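Local coordinates for protein beta subunit of photoactivated adenylyl cyclase (Beggiatoa sp. PS, PDB 5M2A) that probably makes cyclic AMP from ATP when blue light excites the flavin held in its BLUF sensor domain, at residues A[45-50]-A[115-120]; A[8-13]-A[75-80]; A[37-42]-A[52-57]. All blocks are in the same frame, centred on the assembly; numbering follows the deposited sequence.

Interaction 1: A[45-50]-A[115-120]. With FMN (flavin mononucleotide), chain F.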
loop_
_atom_site.group_PDB
_atom_site.type_symbol
_atom_site.label_atom_id
_atom_site.label_comp_id
_atom_site.label_asym_id
_atom_site.label_seq_id
_atom_site.Cartn_x
_atom_site.Cartn_y
_atom_site.Cartn_z
ATOM N N TYR A 45 10.905 -26.440 -6.542
ATOM C CA TYR A 45 9.942 -26.278 -5.463
ATOM C C TYR A 45 10.649 -26.307 -4.118
ATOM O O TYR A 45 11.662 -26.987 -3.935
ATOM C CB TYR A 45 8.794 -27.300 -5.520
ATOM C CG TYR A 45 9.167 -28.756 -5.540
ATOM C CD1 TYR A 45 9.649 -29.355 -6.698
ATOM C CD2 TYR A 45 8.971 -29.552 -4.422
ATOM C CE1 TYR A 45 9.963 -30.695 -6.727
ATOM C CE2 TYR A 45 9.283 -30.895 -4.440
ATOM C CZ TYR A 45 9.774 -31.462 -5.599
ATOM O OH TYR A 45 10.084 -32.802 -5.622
ATOM N N LEU A 46 10.103 -25.524 -3.188
ATOM C CA LEU A 46 10.741 -25.291 -1.898
ATOM C C LEU A 46 9.664 -24.837 -0.929
ATOM O O LEU A 46 9.071 -23.774 -1.135
ATOM C CB LEU A 46 11.846 -24.232 -2.015
ATOM C CG LEU A 46 12.671 -23.952 -0.755
ATOM C CD1 LEU A 46 13.424 -25.203 -0.315
ATOM C CD2 LEU A 46 13.628 -22.806 -0.996
ATOM N N GLN A 47 9.403 -25.640 0.101
ATOM C CA GLN A 47 8.510 -25.263 1.198
ATOM C C GLN A 47 7.168 -24.750 0.672
ATOM O O GLN A 47 6.762 -23.610 0.914
ATOM C CB GLN A 47 9.177 -24.218 2.097
ATOM C CG GLN A 47 10.557 -24.616 2.583
ATOM C CD GLN A 47 10.511 -25.779 3.540
ATOM O OE1 GLN A 47 9.813 -25.732 4.553
ATOM N NE2 GLN A 47 11.248 -26.841 3.220
ATOM N N GLY A 48 6.489 -25.616 -0.073
ATOM C CA GLY A 48 5.156 -25.304 -0.542
ATOM C C GLY A 48 5.076 -24.245 -1.614
ATOM O O GLY A 48 3.989 -23.722 -1.871
ATOM N N LEU A 49 6.195 -23.905 -2.252
ATOM C CA LEU A 49 6.205 -22.928 -3.329
ATOM C C LEU A 49 6.803 -23.549 -4.583
ATOM O O LEU A 49 7.741 -24.342 -4.502
ATOM C CB LEU A 49 6.991 -21.675 -2.928
ATOM C CG LEU A 49 6.358 -20.874 -1.784
ATOM C CD1 LEU A 49 7.180 -19.645 -1.448
ATOM C CD2 LEU A 49 4.928 -20.490 -2.126
ATOM N N PHE A 50 6.234 -23.201 -5.734
ATOM C CA PHE A 50 6.786 -23.546 -7.038
ATOM C C PHE A 50 7.480 -22.321 -7.623
ATOM O O PHE A 50 7.012 -21.192 -7.460
ATOM C CB PHE A 50 5.693 -24.006 -8.007
ATOM C CG PHE A 50 5.265 -25.437 -7.841
ATOM C CD1 PHE A 50 6.194 -26.449 -7.693
ATOM C CD2 PHE A 50 3.916 -25.773 -7.866
ATOM C CE1 PHE A 50 5.792 -27.768 -7.558
ATOM C CE2 PHE A 50 3.508 -27.092 -7.733
ATOM C CZ PHE A 50 4.449 -28.088 -7.578
ATOM N N LEU A 115 18.257 -18.099 1.703
ATOM C CA LEU A 115 17.898 -16.765 1.223
ATOM C C LEU A 115 16.699 -16.821 0.289
ATOM O O LEU A 115 15.775 -16.005 0.403
ATOM C CB LEU A 115 19.100 -16.125 0.528
ATOM C CG LEU A 115 20.274 -15.837 1.465
ATOM C CD1 LEU A 115 21.528 -15.529 0.670
ATOM C CD2 LEU A 115 19.936 -14.684 2.390
ATOM N N LEU A 116 16.683 -17.789 -0.631
ATOM C CA LEU A 116 15.561 -17.894 -1.563
ATOM C C LEU A 116 14.241 -18.117 -0.830
ATOM O O LEU A 116 13.216 -17.518 -1.184
ATOM C CB LEU A 116 15.815 -19.019 -2.570
ATOM C CG LEU A 116 14.747 -19.279 -3.638
ATOM C CD1 LEU A 116 14.644 -18.104 -4.600
ATOM C CD2 LEU A 116 15.035 -20.581 -4.398
ATOM N N GLN A 117 14.239 -18.964 0.196
ATOM C CA GLN A 117 12.994 -19.206 0.920
ATOM C C GLN A 117 12.574 -17.973 1.711
ATOM O O GLN A 117 11.394 -17.599 1.720
ATOM C CB GLN A 117 13.149 -20.411 1.847
ATOM C CG GLN A 117 11.896 -20.739 2.641
ATOM C CD GLN A 117 12.142 -21.794 3.699
ATOM O OE1 GLN A 117 13.225 -22.371 3.775
ATOM N NE2 GLN A 117 11.135 -22.050 4.524
ATOM N N THR A 118 13.529 -17.327 2.381
ATOM C CA THR A 118 13.218 -16.139 3.168
ATOM C C THR A 118 12.701 -15.007 2.291
ATOM O O THR A 118 11.680 -14.381 2.608
ATOM C CB THR A 118 14.458 -15.695 3.944
ATOM O OG1 THR A 118 14.786 -16.691 4.919
ATOM C CG2 THR A 118 14.213 -14.364 4.648
ATOM N N ILE A 119 13.381 -14.735 1.175
ATOM C CA ILE A 119 12.998 -13.594 0.344
ATOM C C ILE A 119 11.677 -13.861 -0.367
ATOM O O ILE A 119 10.848 -12.955 -0.527
ATOM C CB ILE A 119 14.123 -13.243 -0.650
ATOM C CG1 ILE A 119 13.830 -11.917 -1.359
ATOM C CG2 ILE A 119 14.313 -14.337 -1.680
ATOM C CD1 ILE A 119 14.004 -10.714 -0.480
ATOM N N THR A 120 11.449 -15.104 -0.793
ATOM C CA THR A 120 10.203 -15.417 -1.483
ATOM C C THR A 120 9.020 -15.335 -0.534
ATOM O O THR A 120 7.974 -14.783 -0.886
ATOM C CB THR A 120 10.284 -16.797 -2.135
ATOM O OG1 THR A 120 11.428 -16.853 -2.989
ATOM C CG2 THR A 120 9.043 -17.051 -2.975
HETATM N N1 FMN F . 2.813 -28.727 -18.608
HETATM C C2 FMN F . 3.670 -28.618 -19.686
HETATM O O2 FMN F . 3.357 -29.098 -20.770
HETATM N N3 FMN F . 4.875 -27.958 -19.560
HETATM C C4 FMN F . 5.229 -27.407 -18.345
HETATM O O4 FMN F . 6.304 -26.821 -18.223
HETATM C C4A FMN F . 4.375 -27.516 -17.260
HETATM N N5 FMN F . 4.747 -26.964 -16.059
HETATM C C5A FMN F . 3.911 -27.063 -14.977
HETATM C C6 FMN F . 4.298 -26.500 -13.773
HETATM C C7 FMN F . 3.465 -26.591 -12.669
HETATM C C7M FMN F . 3.908 -25.976 -11.377
HETATM C C8 FMN F . 2.242 -27.251 -12.775
HETATM C C8M FMN F . 1.331 -27.356 -11.590
HETATM C C9 FMN F . 1.853 -27.815 -13.987
HETATM C C9A FMN F . 2.688 -27.720 -15.093
HETATM N N10 FMN F . 2.309 -28.274 -16.299
HETATM C C10 FMN F . 3.157 -28.178 -17.388
HETATM C "C1'" FMN F . 0.993 -28.999 -16.390
HETATM C "C2'" FMN F . -0.040 -28.321 -17.280
HETATM O "O2'" FMN F . -0.784 -27.405 -16.512
HETATM C "C3'" FMN F . -0.972 -29.386 -17.842
HETATM O "O3'" FMN F . -1.400 -30.222 -16.786
HETATM C "C4'" FMN F . -0.249 -30.227 -18.889
HETATM O "O4'" FMN F . 0.211 -29.392 -19.927
HETATM C "C5'" FMN F . -1.165 -31.293 -19.478
HETATM O "O5'" FMN F . -2.267 -30.659 -20.087
HETATM P P FMN F . -3.284 -31.489 -21.014
HETATM O O1P FMN F . -2.650 -31.651 -22.375
HETATM O O2P FMN F . -3.529 -32.849 -20.396
HETATM O O3P FMN F . -4.585 -30.727 -21.129
#

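Interaction 2: A[8-13]-A[75-80]. With FMN (flavin mononucleotide), chain F.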
loop_
_atom_site.group_PDB
_atom_site.type_symbol
_atom_site.label_atom_id
_atom_site.label_comp_id
_atom_site.label_asym_id
_atom_site.label_seq_id
_atom_site.Cartn_x
_atom_site.Cartn_y
_atom_site.Cartn_z
ATOM N N LEU A 8 9.653 -16.393 -19.420
ATOM C CA LEU A 8 8.875 -15.921 -18.288
ATOM C C LEU A 8 9.250 -16.695 -17.032
ATOM O O LEU A 8 9.670 -17.853 -17.081
ATOM C CB LEU A 8 7.365 -16.023 -18.559
ATOM C CG LEU A 8 6.637 -17.351 -18.776
ATOM C CD1 LEU A 8 6.323 -18.049 -17.457
ATOM C CD2 LEU A 8 5.354 -17.112 -19.559
ATOM N N VAL A 9 9.085 -16.035 -15.890
ATOM C CA VAL A 9 9.358 -16.643 -14.599
ATOM C C VAL A 9 8.172 -16.336 -13.710
ATOM O O VAL A 9 7.667 -15.209 -13.725
ATOM C CB VAL A 9 10.658 -16.106 -13.972
ATOM C CG1 VAL A 9 10.972 -16.848 -12.679
ATOM C CG2 VAL A 9 11.817 -16.217 -14.950
ATOM N N TYR A 10 7.710 -17.335 -12.966
ATOM C CA TYR A 10 6.578 -17.142 -12.076
ATOM C C TYR A 10 6.797 -17.939 -10.804
ATOM O O TYR A 10 7.595 -18.878 -10.757
ATOM C CB TYR A 10 5.244 -17.542 -12.743
ATOM C CG TYR A 10 5.004 -19.028 -12.877
ATOM C CD1 TYR A 10 4.502 -19.778 -11.817
ATOM C CD2 TYR A 10 5.269 -19.684 -14.073
ATOM C CE1 TYR A 10 4.287 -21.142 -11.940
ATOM C CE2 TYR A 10 5.053 -21.043 -14.205
ATOM C CZ TYR A 10 4.563 -21.769 -13.136
ATOM O OH TYR A 10 4.348 -23.125 -13.260
ATOM N N ILE A 11 6.066 -17.543 -9.765
ATOM C CA ILE A 11 5.999 -18.293 -8.523
ATOM C C ILE A 11 4.543 -18.647 -8.251
ATOM O O ILE A 11 3.611 -18.000 -8.740
ATOM C CB ILE A 11 6.597 -17.513 -7.344
ATOM C CG1 ILE A 11 5.901 -16.162 -7.208
ATOM C CG2 ILE A 11 8.077 -17.318 -7.548
ATOM C CD1 ILE A 11 6.447 -15.328 -6.079
ATOM N N SER A 12 4.355 -19.693 -7.456
ATOM C CA SER A 12 3.012 -20.147 -7.134
ATOM C C SER A 12 3.035 -20.882 -5.805
ATOM O O SER A 12 4.088 -21.294 -5.312
ATOM C CB SER A 12 2.448 -21.045 -8.235
ATOM O OG SER A 12 3.094 -22.302 -8.228
ATOM N N LYS A 13 1.847 -21.033 -5.231
ATOM C CA LYS A 13 1.636 -21.816 -4.024
ATOM C C LYS A 13 1.132 -23.197 -4.408
ATOM O O LYS A 13 0.138 -23.320 -5.127
ATOM C CB LYS A 13 0.630 -21.133 -3.093
ATOM C CG LYS A 13 0.413 -21.858 -1.780
ATOM C CD LYS A 13 -0.561 -21.097 -0.885
ATOM C CE LYS A 13 -0.803 -21.826 0.421
ATOM N NZ LYS A 13 -1.755 -21.099 1.313
ATOM N N THR A 75 -1.803 -22.470 -6.877
ATOM C CA THR A 75 -2.677 -21.314 -6.736
ATOM C C THR A 75 -1.816 -20.104 -6.401
ATOM O O THR A 75 -0.602 -20.220 -6.223
ATOM C CB THR A 75 -3.742 -21.558 -5.661
ATOM O OG1 THR A 75 -4.708 -20.498 -5.693
ATOM C CG2 THR A 75 -3.097 -21.605 -4.283
ATOM N N ASN A 76 -2.459 -18.937 -6.303
ATOM C CA ASN A 76 -1.767 -17.668 -6.061
ATOM C C ASN A 76 -0.574 -17.519 -7.003
ATOM O O ASN A 76 0.571 -17.314 -6.589
ATOM C CB ASN A 76 -1.336 -17.538 -4.598
ATOM C CG ASN A 76 -0.934 -16.114 -4.227
ATOM O OD1 ASN A 76 -0.185 -15.887 -3.271
ATOM N ND2 ASN A 76 -1.425 -15.147 -4.994
ATOM N N ILE A 77 -0.856 -17.632 -8.294
ATOM C CA ILE A 77 0.193 -17.580 -9.306
ATOM C C ILE A 77 0.529 -16.129 -9.619
ATOM O O ILE A 77 -0.358 -15.319 -9.911
ATOM C CB ILE A 77 -0.244 -18.336 -10.570
ATOM C CG1 ILE A 77 -0.574 -19.791 -10.222
ATOM C CG2 ILE A 77 0.844 -18.247 -11.638
ATOM C CD1 ILE A 77 -1.366 -20.507 -11.298
ATOM N N LEU A 78 1.817 -15.795 -9.562
ATOM C CA LEU A 78 2.284 -14.456 -9.899
ATOM C C LEU A 78 3.460 -14.586 -10.852
ATOM O O LEU A 78 4.513 -15.120 -10.482
ATOM C CB LEU A 78 2.673 -13.661 -8.652
ATOM C CG LEU A 78 3.297 -12.290 -8.931
ATOM C CD1 LEU A 78 2.331 -11.396 -9.683
ATOM C CD2 LEU A 78 3.760 -11.612 -7.649
ATOM N N CYS A 79 3.277 -14.108 -12.077
ATOM C CA CYS A 79 4.386 -14.008 -13.013
ATOM C C CYS A 79 5.249 -12.812 -12.633
ATOM O O CYS A 79 4.749 -11.686 -12.527
ATOM C CB CYS A 79 3.873 -13.873 -14.444
ATOM S SG CYS A 79 5.195 -13.782 -15.674
ATOM N N LEU A 80 6.545 -13.057 -12.434
ATOM C CA LEU A 80 7.461 -12.052 -11.906
ATOM C C LEU A 80 8.243 -11.317 -12.976
ATOM O O LEU A 80 8.645 -10.168 -12.761
ATOM C CB LEU A 80 8.464 -12.696 -10.948
ATOM C CG LEU A 80 7.904 -13.301 -9.669
ATOM C CD1 LEU A 80 9.049 -13.921 -8.900
ATOM C CD2 LEU A 80 7.199 -12.237 -8.847
HETATM N N1 FMN F . 2.813 -28.727 -18.608
HETATM C C2 FMN F . 3.670 -28.618 -19.686
HETATM O O2 FMN F . 3.357 -29.098 -20.770
HETATM N N3 FMN F . 4.875 -27.958 -19.560
HETATM C C4 FMN F . 5.229 -27.407 -18.345
HETATM O O4 FMN F . 6.304 -26.821 -18.223
HETATM C C4A FMN F . 4.375 -27.516 -17.260
HETATM N N5 FMN F . 4.747 -26.964 -16.059
HETATM C C5A FMN F . 3.911 -27.063 -14.977
HETATM C C6 FMN F . 4.298 -26.500 -13.773
HETATM C C7 FMN F . 3.465 -26.591 -12.669
HETATM C C7M FMN F . 3.908 -25.976 -11.377
HETATM C C8 FMN F . 2.242 -27.251 -12.775
HETATM C C8M FMN F . 1.331 -27.356 -11.590
HETATM C C9 FMN F . 1.853 -27.815 -13.987
HETATM C C9A FMN F . 2.688 -27.720 -15.093
HETATM N N10 FMN F . 2.309 -28.274 -16.299
HETATM C C10 FMN F . 3.157 -28.178 -17.388
HETATM C "C1'" FMN F . 0.993 -28.999 -16.390
HETATM C "C2'" FMN F . -0.040 -28.321 -17.280
HETATM O "O2'" FMN F . -0.784 -27.405 -16.512
HETATM C "C3'" FMN F . -0.972 -29.386 -17.842
HETATM O "O3'" FMN F . -1.400 -30.222 -16.786
HETATM C "C4'" FMN F . -0.249 -30.227 -18.889
HETATM O "O4'" FMN F . 0.211 -29.392 -19.927
HETATM C "C5'" FMN F . -1.165 -31.293 -19.478
HETATM O "O5'" FMN F . -2.267 -30.659 -20.087
HETATM P P FMN F . -3.284 -31.489 -21.014
HETATM O O1P FMN F . -2.650 -31.651 -22.375
HETATM O O2P FMN F . -3.529 -32.849 -20.396
HETATM O O3P FMN F . -4.585 -30.727 -21.129
#

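Interaction 3: A[37-42]-A[52-57]. With FMN (flavin mononucleotide), chain F.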
loop_
_atom_site.group_PDB
_atom_site.type_symbol
_atom_site.label_atom_id
_atom_site.label_comp_id
_atom_site.label_asym_id
_atom_site.label_seq_id
_atom_site.Cartn_x
_atom_site.Cartn_y
_atom_site.Cartn_z
ATOM N N ASP A 37 6.951 -28.676 -28.246
ATOM C CA ASP A 37 6.809 -27.244 -28.470
ATOM C C ASP A 37 8.141 -26.508 -28.487
ATOM O O ASP A 37 8.145 -25.275 -28.562
ATOM C CB ASP A 37 5.902 -26.632 -27.401
ATOM C CG ASP A 37 4.461 -27.076 -27.539
ATOM O OD1 ASP A 37 4.040 -27.384 -28.673
ATOM O OD2 ASP A 37 3.750 -27.112 -26.513
ATOM N N ASN A 38 9.260 -27.231 -28.421
ATOM C CA ASN A 38 10.589 -26.623 -28.348
ATOM C C ASN A 38 10.684 -25.652 -27.169
ATOM O O ASN A 38 11.265 -24.569 -27.269
ATOM C CB ASN A 38 10.947 -25.932 -29.665
ATOM C CG ASN A 38 12.444 -25.763 -29.852
ATOM O OD1 ASN A 38 13.242 -26.524 -29.304
ATOM N ND2 ASN A 38 12.833 -24.761 -30.635
ATOM N N ILE A 39 10.094 -26.043 -26.039
ATOM C CA ILE A 39 10.138 -25.254 -24.810
ATOM C C ILE A 39 11.190 -25.850 -23.890
ATOM O O ILE A 39 11.337 -27.077 -23.802
ATOM C CB ILE A 39 8.757 -25.206 -24.121
ATOM C CG1 ILE A 39 7.753 -24.457 -24.997
ATOM C CG2 ILE A 39 8.842 -24.542 -22.738
ATOM C CD1 ILE A 39 6.364 -24.376 -24.409
ATOM N N THR A 40 11.946 -24.984 -23.224
ATOM C CA THR A 40 12.900 -25.402 -22.215
ATOM C C THR A 40 12.646 -24.615 -20.935
ATOM O O THR A 40 11.970 -23.582 -20.939
ATOM C CB THR A 40 14.344 -25.205 -22.691
ATOM O OG1 THR A 40 14.533 -23.855 -23.126
ATOM C CG2 THR A 40 14.672 -26.168 -23.841
ATOM N N GLY A 41 13.175 -25.119 -19.833
ATOM C CA GLY A 41 13.047 -24.410 -18.576
ATOM C C GLY A 41 13.360 -25.286 -17.387
ATOM O O GLY A 41 13.872 -26.401 -17.511
ATOM N N VAL A 42 13.068 -24.733 -16.208
ATOM C CA VAL A 42 13.331 -25.388 -14.937
ATOM C C VAL A 42 12.139 -25.187 -14.024
ATOM O O VAL A 42 11.468 -24.149 -14.065
ATOM C CB VAL A 42 14.613 -24.860 -14.244
ATOM C CG1 VAL A 42 15.827 -25.198 -15.055
ATOM C CG2 VAL A 42 14.532 -23.361 -14.026
ATOM N N GLN A 52 9.021 -21.451 -11.540
ATOM C CA GLN A 52 9.243 -22.017 -12.861
ATOM C C GLN A 52 9.727 -20.960 -13.838
ATOM O O GLN A 52 9.250 -19.825 -13.836
ATOM C CB GLN A 52 7.990 -22.712 -13.416
ATOM C CG GLN A 52 8.321 -23.636 -14.622
ATOM C CD GLN A 52 7.149 -24.491 -15.064
ATOM O OE1 GLN A 52 5.987 -24.138 -14.847
ATOM N NE2 GLN A 52 7.447 -25.622 -15.692
ATOM N N ILE A 53 10.674 -21.363 -14.681
ATOM C CA ILE A 53 11.165 -20.562 -15.792
ATOM C C ILE A 53 10.812 -21.311 -17.067
ATOM O O ILE A 53 11.107 -22.503 -17.185
ATOM C CB ILE A 53 12.686 -20.337 -15.696
ATOM C CG1 ILE A 53 13.061 -19.746 -14.333
ATOM C CG2 ILE A 53 13.162 -19.431 -16.828
ATOM C CD1 ILE A 53 14.570 -19.609 -14.103
ATOM N N LEU A 54 10.156 -20.622 -17.999
ATOM C CA LEU A 54 9.762 -21.182 -19.285
ATOM C C LEU A 54 10.354 -20.332 -20.401
ATOM O O LEU A 54 10.374 -19.102 -20.304
ATOM C CB LEU A 54 8.231 -21.226 -19.424
ATOM C CG LEU A 54 7.423 -22.088 -18.454
ATOM C CD1 LEU A 54 5.928 -21.863 -18.657
ATOM C CD2 LEU A 54 7.770 -23.561 -18.622
ATOM N N GLU A 55 10.845 -20.974 -21.462
ATOM C CA GLU A 55 11.373 -20.221 -22.588
ATOM C C GLU A 55 11.084 -20.956 -23.890
ATOM O O GLU A 55 10.999 -22.186 -23.926
ATOM C CB GLU A 55 12.876 -19.950 -22.444
ATOM C CG GLU A 55 13.666 -21.118 -21.903
ATOM C CD GLU A 55 15.144 -20.809 -21.749
ATOM O OE1 GLU A 55 15.935 -21.762 -21.585
ATOM O OE2 GLU A 55 15.513 -19.615 -21.790
ATOM N N GLY A 56 10.925 -20.179 -24.949
ATOM C CA GLY A 56 10.572 -20.713 -26.253
ATOM C C GLY A 56 9.898 -19.631 -27.070
ATOM O O GLY A 56 9.748 -18.494 -26.628
ATOM N N GLU A 57 9.486 -20.010 -28.281
ATOM C CA GLU A 57 8.781 -19.066 -29.137
ATOM C C GLU A 57 7.524 -18.558 -28.439
ATOM O O GLU A 57 6.861 -19.293 -27.701
ATOM C CB GLU A 57 8.442 -19.707 -30.484
ATOM C CG GLU A 57 9.544 -19.522 -31.517
ATOM C CD GLU A 57 9.334 -20.355 -32.762
ATOM O OE1 GLU A 57 8.442 -21.230 -32.751
ATOM O OE2 GLU A 57 10.063 -20.137 -33.754
HETATM N N1 FMN F . 2.813 -28.727 -18.608
HETATM C C2 FMN F . 3.670 -28.618 -19.686
HETATM O O2 FMN F . 3.357 -29.098 -20.770
HETATM N N3 FMN F . 4.875 -27.958 -19.560
HETATM C C4 FMN F . 5.229 -27.407 -18.345
HETATM O O4 FMN F . 6.304 -26.821 -18.223
HETATM C C4A FMN F . 4.375 -27.516 -17.260
HETATM N N5 FMN F . 4.747 -26.964 -16.059
HETATM C C5A FMN F . 3.911 -27.063 -14.977
HETATM C C6 FMN F . 4.298 -26.500 -13.773
HETATM C C7 FMN F . 3.465 -26.591 -12.669
HETATM C C7M FMN F . 3.908 -25.976 -11.377
HETATM C C8 FMN F . 2.242 -27.251 -12.775
HETATM C C8M FMN F . 1.331 -27.356 -11.590
HETATM C C9 FMN F . 1.853 -27.815 -13.987
HETATM C C9A FMN F . 2.688 -27.720 -15.093
HETATM N N10 FMN F . 2.309 -28.274 -16.299
HETATM C C10 FMN F . 3.157 -28.178 -17.388
HETATM C "C1'" FMN F . 0.993 -28.999 -16.390
HETATM C "C2'" FMN F . -0.040 -28.321 -17.280
HETATM O "O2'" FMN F . -0.784 -27.405 -16.512
HETATM C "C3'" FMN F . -0.972 -29.386 -17.842
HETATM O "O3'" FMN F . -1.400 -30.222 -16.786
HETATM C "C4'" FMN F . -0.249 -30.227 -18.889
HETATM O "O4'" FMN F . 0.211 -29.392 -19.927
HETATM C "C5'" FMN F . -1.165 -31.293 -19.478
HETATM O "O5'" FMN F . -2.267 -30.659 -20.087
HETATM P P FMN F . -3.284 -31.489 -21.014
HETATM O O1P FMN F . -2.650 -31.651 -22.375
HETATM O O2P FMN F . -3.529 -32.849 -20.396
HETATM O O3P FMN F . -4.585 -30.727 -21.129
#

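Interaction 1: A[45-50]-A[115-120]
Q117 reaches out from helix 110-129 to the tip of the hairpin formed by strands 40-46 and 49-55, where it meets L46 and Q47. Its CB lies 3.7 Å from L46 CD2, and the two side chains cross at about a right angle. CG then turns anti to the backbone N (chi1 -180°) and the chain runs on extended, so that CG passes Q47 CG at 4.1 Å. Next along, Q117 CD settles 3.4 Å from Q47 CG, and the terminal amide ends against the methylenes of Q47, its plane 32° from that of the Q47 amide. No hydrogen bond joins hairpin and helix here; the contact is one of packing, aliphatic carbons meeting each other and the flat amide of Q117 lying on the Q47 methylenes.

One helical turn further on, T120 CG2 meets L49 CD1 at 3.5 Å, the two side chains sliding past each other in opposite directions. T120 OG1 is turned back onto the helix and donates to L116 O (2.6 Å), which also accepts from T120 N; the two donors come from opposite faces of the carbonyl plane, and the methyl is left directed at L49. L46 CD2 also comes within 4.3 Å of L116 CD2. The hairpin tip itself is a type I' turn from L46 to L49, with Q47 and G48 both at positive phi. F50, just beyond it, lays one ring face on FMN C7M. The tip thus docks on helix 110-129 beside F51 of strand 49-55, while L116 and T120 also pack on I119 of the second subunit.

Interaction 2: A[8-13]-A[75-80]
Y10 and I77 lie side by side and point the same way, with I77 CG2 4.0 Å from Y10 CD1. On the same face of the sheet Y10 CB sits over the neighbouring strand, 3.6 Å from C79 CA. With CG placed between its backbone N and carbonyl carbon (chi1 75°), the phenol rises from the strand to the flavin, where Y10 OH stands 3.4 Å from FMN C6 and is hydrogen-bonded to Q52 OE1. L8 CD1 meets the ring edge in its plane. The other face carries I11, whose CG2 reaches L80 CD1 at 3.8 Å, the two side chains crossing at about a right angle.

Beneath these side chains the backbones pair antiparallel. I11 and L78 exchange two hydrogen bonds, that from L78 N to I11 O being nearly straight (173° at the hydrogen), and K13 and T75 exchange another two. Only S12 separates I11 from K13, whereas N76 and I77 separate T75 from L78, so a beta bulge shifts the register at N76, whose phi is positive. Strand 5-14 is an interior strand of the ferredoxin-like BLUF sheet, flanked by 77-83 and 49-55, and its pairing here joins the first strand of the domain to the one that follows helix 58-69.

Further out, Y65 of helix 58-69 covers I77 and C79, and I68 of that helix packs on Y10. H74 ND1 holds S12 OG. Across the sheet, R124 of helix 110-129 lies against I11 and L78 and bonds N76 O, while I119 of the second subunit packs on I11 and L80.

Interaction 3: A[37-42]-A[52-57]
The side chains of T40 and E55 cross at a slant over a hydrogen-bonded pair of the antiparallel hairpin. T40 OG1 donates to E55 OE1 (3.0 Å), meeting it on the anti side and 31° out of the carboxylate plane. R89 also bonds T40 OG1, while R7 makes a salt bridge to E55 OE2, so the carboxylate is gripped from outside the hairpin too. On the same face V42 and I53 lie side by side, V42 CG2 3.8 Å from I53 CD1. Between these pairs G41 passes close to the partner strand, its CA 3.1 Å from I53 O; a CB there would clash with that oxygen.

Q52 extends from its backbone with CG anti to N (chi1 -164°), and NE2 donates to FMN N5 (3.0 Å, 155°) and weakly to FMN O4. With OE1 taken by Y10, the amide is probably held from turning over. A leucine in its place would probably leave FMN N5 without this donor and the Y10 hydroxyl without its partner. L54 CD2 packs against the carbonyl oxygen FMN O4 at 3.6 Å. The tyrosine-glutamine-flavin relay is the characteristic photoactive site of BLUF domains.

From the N terminus, strand 5-14 supplies 8-13, and interaction 2 closes the long loop back to it at 75-80. Nested inside that loop, interaction 3 closes the short hairpin of strands 40-46 and 49-55. Interaction 1 starts within the hairpin, at 45-50, and leaves it for 115-120, so it crosses both of the others. Interactions 1 and 2 meet where F50 N probably bonds S12 O, and interactions 2 and 3 where L8 N probably bonds L54 O. Together they join three neighbouring pairs of elements: two strand pairings of the BLUF sheet, and the hairpin tip with helix 110-129. All three touch FMN and the second subunit.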